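Local coordinates for ethanolamine utilization protein EutL (Clostridium perfringens E str. JGS1987, PDB 4TME), which forms part of the shell of a bacterial microcompartment for ethanolamine utilization and binds ethanolamine, which probably controls opening of its pore, at residues Ala164-Glu174 / Leu188-Ala199. Numbering follows the deposited sequence.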
loop_
_atom_site.group_PDB
_atom_site.type_symbol
_atom_site.label_atom_id
_atom_site.label_comp_id
_atom_site.label_asym_id
_atom_site.label_seq_id
_atom_site.Cartn_x
_atom_site.Cartn_y
_atom_site.Cartn_z
ATOM N N ALA C 164 11.737 -7.411 23.831
ATOM C CA ALA C 164 12.974 -7.977 23.319
ATOM C C ALA C 164 14.160 -7.076 23.692
ATOM O O ALA C 164 15.208 -7.564 24.122
ATOM C CB ALA C 164 12.891 -8.161 21.830
ATOM N N LEU C 165 13.969 -5.756 23.555
ATOM C CA LEU C 165 15.022 -4.793 23.879
ATOM C C LEU C 165 15.369 -4.808 25.366
ATOM O O LEU C 165 16.529 -4.648 25.761
ATOM C CB LEU C 165 14.599 -3.383 23.438
ATOM C CG LEU C 165 14.581 -3.161 21.917
ATOM C CD1 LEU C 165 13.779 -1.938 21.608
ATOM C CD2 LEU C 165 15.987 -3.014 21.373
ATOM N N LYS C 166 14.362 -4.990 26.215
ATOM C CA LYS C 166 14.593 -5.036 27.642
ATOM C C LYS C 166 15.269 -6.340 28.087
ATOM O O LYS C 166 16.003 -6.357 29.077
ATOM C CB LYS C 166 13.272 -4.827 28.364
ATOM C CG LYS C 166 12.861 -3.350 28.339
ATOM C CD LYS C 166 11.410 -3.156 28.682
ATOM C CE LYS C 166 11.105 -1.673 28.921
ATOM N NZ LYS C 166 9.660 -1.492 29.141
ATOM N N ALA C 167 15.045 -7.409 27.332
ATOM C CA ALA C 167 15.466 -8.755 27.751
ATOM C C ALA C 167 16.918 -9.070 27.439
ATOM O O ALA C 167 17.511 -9.969 28.046
ATOM C CB ALA C 167 14.590 -9.798 27.091
ATOM N N ALA C 168 17.495 -8.339 26.505
ATOM C CA ALA C 168 18.739 -8.770 25.899
ATOM C C ALA C 168 19.655 -7.587 25.664
ATOM O O ALA C 168 19.189 -6.470 25.442
ATOM C CB ALA C 168 18.443 -9.492 24.589
ATOM N N ASP C 169 20.955 -7.845 25.699
ATOM C CA ASP C 169 21.951 -6.818 25.427
ATOM C C ASP C 169 22.082 -6.618 23.924
ATOM O O ASP C 169 23.078 -7.026 23.307
ATOM C CB ASP C 169 23.309 -7.203 26.038
ATOM C CG ASP C 169 24.289 -6.039 26.064
ATOM O OD1 ASP C 169 23.863 -4.899 25.784
ATOM O OD2 ASP C 169 25.485 -6.260 26.377
ATOM N N VAL C 170 21.055 -6.005 23.342
ATOM C CA VAL C 170 20.984 -5.771 21.901
ATOM C C VAL C 170 20.742 -4.300 21.554
ATOM O O VAL C 170 20.224 -3.522 22.373
ATOM C CB VAL C 170 19.866 -6.621 21.257
ATOM C CG1 VAL C 170 20.219 -8.108 21.356
ATOM C CG2 VAL C 170 18.517 -6.321 21.895
ATOM N N GLU C 171 21.146 -3.931 20.339
ATOM C CA GLU C 171 21.013 -2.581 19.808
ATOM C C GLU C 171 20.045 -2.569 18.646
ATOM O O GLU C 171 20.008 -3.496 17.840
ATOM C CB GLU C 171 22.352 -2.035 19.316
ATOM C CG GLU C 171 23.471 -2.042 20.341
ATOM C CD GLU C 171 24.764 -1.504 19.762
ATOM O OE1 GLU C 171 25.527 -2.293 19.151
ATOM O OE2 GLU C 171 25.007 -0.287 19.906
ATOM N N MET C 172 19.276 -1.496 18.558
ATOM C CA MET C 172 18.379 -1.250 17.449
ATOM C C MET C 172 19.195 -0.888 16.207
ATOM O O MET C 172 20.053 0.003 16.270
ATOM C CB MET C 172 17.411 -0.126 17.841
ATOM C CG MET C 172 16.564 0.439 16.732
ATOM S SD MET C 172 15.504 -0.797 16.018
ATOM C CE MET C 172 14.080 -0.882 17.120
ATOM N N CYS C 173 18.976 -1.603 15.100
ATOM C CA CYS C 173 19.633 -1.287 13.832
ATOM C C CYS C 173 18.684 -0.702 12.791
ATOM O O CYS C 173 18.985 0.319 12.164
ATOM C CB CYS C 173 20.292 -2.536 13.259
ATOM S SG CYS C 173 21.537 -3.138 14.338
ATOM N N GLU C 174 17.546 -1.355 12.608
ATOM C CA GLU C 174 16.557 -0.937 11.633
ATOM C C GLU C 174 15.164 -1.223 12.168
ATOM O O GLU C 174 14.906 -2.316 12.682
ATOM C CB GLU C 174 16.767 -1.666 10.300
ATOM C CG GLU C 174 15.821 -1.243 9.193
ATOM C CD GLU C 174 16.319 -0.022 8.432
ATOM O OE1 GLU C 174 16.420 -0.109 7.187
ATOM O OE2 GLU C 174 16.607 1.018 9.067
ATOM N N LEU C 188 15.311 -5.133 13.039
ATOM C CA LEU C 188 16.572 -5.852 13.101
ATOM C C LEU C 188 17.347 -5.345 14.301
ATOM O O LEU C 188 17.620 -4.132 14.403
ATOM C CB LEU C 188 17.418 -5.637 11.843
ATOM C CG LEU C 188 16.787 -5.988 10.495
ATOM C CD1 LEU C 188 17.723 -5.624 9.328
ATOM C CD2 LEU C 188 16.404 -7.463 10.447
ATOM N N LEU C 189 17.705 -6.249 15.209
ATOM C CA LEU C 189 18.503 -5.893 16.381
ATOM C C LEU C 189 19.837 -6.610 16.286
ATOM O O LEU C 189 19.898 -7.696 15.732
ATOM C CB LEU C 189 17.819 -6.290 17.696
ATOM C CG LEU C 189 16.333 -5.927 17.819
ATOM C CD1 LEU C 189 15.788 -6.387 19.166
ATOM C CD2 LEU C 189 16.132 -4.417 17.653
ATOM N N THR C 190 20.894 -6.036 16.843
ATOM C CA THR C 190 22.196 -6.721 16.815
ATOM C C THR C 190 22.820 -6.832 18.196
ATOM O O THR C 190 22.480 -6.092 19.115
ATOM C CB THR C 190 23.193 -6.033 15.852
ATOM O OG1 THR C 190 24.325 -6.896 15.641
ATOM C CG2 THR C 190 23.696 -4.691 16.399
ATOM N N GLY C 191 23.746 -7.777 18.316
ATOM C CA GLY C 191 24.474 -8.031 19.550
ATOM C C GLY C 191 25.206 -9.350 19.391
ATOM O O GLY C 191 25.351 -9.837 18.263
ATOM N N SER C 192 25.663 -9.935 20.493
ATOM C CA SER C 192 26.276 -11.253 20.431
ATOM C C SER C 192 25.239 -12.273 19.952
ATOM O O SER C 192 24.037 -11.994 19.954
ATOM C CB SER C 192 26.831 -11.659 21.786
ATOM O OG SER C 192 25.785 -11.922 22.700
ATOM N N GLN C 193 25.685 -13.455 19.546
ATOM C CA GLN C 193 24.732 -14.471 19.101
ATOM C C GLN C 193 23.784 -14.880 20.241
ATOM O O GLN C 193 22.587 -15.066 20.012
ATOM C CB GLN C 193 25.471 -15.690 18.537
ATOM C CG GLN C 193 26.043 -15.394 17.151
ATOM C CD GLN C 193 26.796 -16.553 16.545
ATOM O OE1 GLN C 193 26.786 -17.668 17.069
ATOM N NE2 GLN C 193 27.466 -16.292 15.430
ATOM N N SER C 194 24.305 -14.974 21.461
ATOM C CA SER C 194 23.474 -15.349 22.606
ATOM C C SER C 194 22.473 -14.224 22.930
ATOM O O SER C 194 21.311 -14.495 23.252
ATOM C CB SER C 194 24.344 -15.711 23.817
ATOM O OG SER C 194 24.930 -14.578 24.433
ATOM N N ALA C 195 22.893 -12.970 22.793
ATOM C CA ALA C 195 21.974 -11.849 23.028
ATOM C C ALA C 195 20.888 -11.776 21.964
ATOM O O ALA C 195 19.738 -11.456 22.273
ATOM C CB ALA C 195 22.729 -10.534 23.081
ATOM N N CYS C 196 21.235 -12.060 20.712
ATOM C CA CYS C 196 20.225 -12.066 19.651
ATOM C C CYS C 196 19.239 -13.213 19.882
ATOM O O CYS C 196 18.042 -13.046 19.698
ATOM C CB CYS C 196 20.871 -12.172 18.268
ATOM S SG CYS C 196 21.738 -10.650 17.774
ATOM N N LYS C 197 19.728 -14.363 20.337
ATOM C CA LYS C 197 18.828 -15.474 20.638
ATOM C C LYS C 197 17.880 -15.131 21.801
ATOM O O LYS C 197 16.678 -15.445 21.766
ATOM C CB LYS C 197 19.632 -16.731 20.964
ATOM C CG LYS C 197 18.785 -17.920 21.392
ATOM C CD LYS C 197 17.781 -18.319 20.318
ATOM C CE LYS C 197 16.965 -19.537 20.746
ATOM N NZ LYS C 197 15.822 -19.794 19.826
ATOM N N ALA C 198 18.403 -14.456 22.813
ATOM C CA ALA C 198 17.578 -14.041 23.951
ATOM C C ALA C 198 16.506 -13.036 23.472
ATOM O O ALA C 198 15.377 -13.028 23.963
ATOM C CB ALA C 198 18.422 -13.435 25.027
ATOM N N ALA C 199 16.864 -12.187 22.520
ATOM C CA ALA C 199 15.907 -11.201 22.012
ATOM C C ALA C 199 14.811 -11.931 21.226
ATOM O O ALA C 199 13.616 -11.617 21.352
ATOM C CB ALA C 199 16.610 -10.155 21.136
HETATM O O HOH W 1 25.441 -8.221 22.908
#
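Val170 and Leu189 meet at the centre of the tightly packed side. Leu189 CD1 lies 3.9 Å from Val170 CG2, while Leu165 crosses Leu189 at about a right angle and brings Leu165 CD2 to about 4.0 Å from Leu189 CD1 and CD2. Met172 has CG anti to its backbone N (chi1 169°) and then bends twice, which lays SD against Leu189 CD2. The other branch of Val170, CG1, turns to the helix starting at Gln193 and packs on Ala195 CB. Ala168, just past the end of helix 154-167, sets CB 3.3 Å from Ala195 O and touches the methyls of Ala198 and Ala199. The helices themselves meet at Ala164, whose CB is 3.6 Å from Ala199 O. Strands 171-176 and 185-191 form an antiparallel beta hairpin within a BMC domain, and helices 154-167 and 193-212 pack on one face of it. Glu171 and Thr190 exchange two backbone hydrogen bonds. A classic beta bulge follows, where Cys173 and Glu174 both face Leu188; Cys173 N donates to Leu188 O at 3.0 Å, and the bond from Glu174 N is weak. On the face away from Leu189, Cys173 SG sits 3.4 Å from Thr190 CG2, and Thr190 OG1 hydrogen-bonds to Ala146 O on strand 146-152. The open end of the hairpin, where strands join helices, is the looser, solvent side. A water joins Asp169 O to Ser192 N. Ser192 OG caps the helix by accepting from Ala195 N.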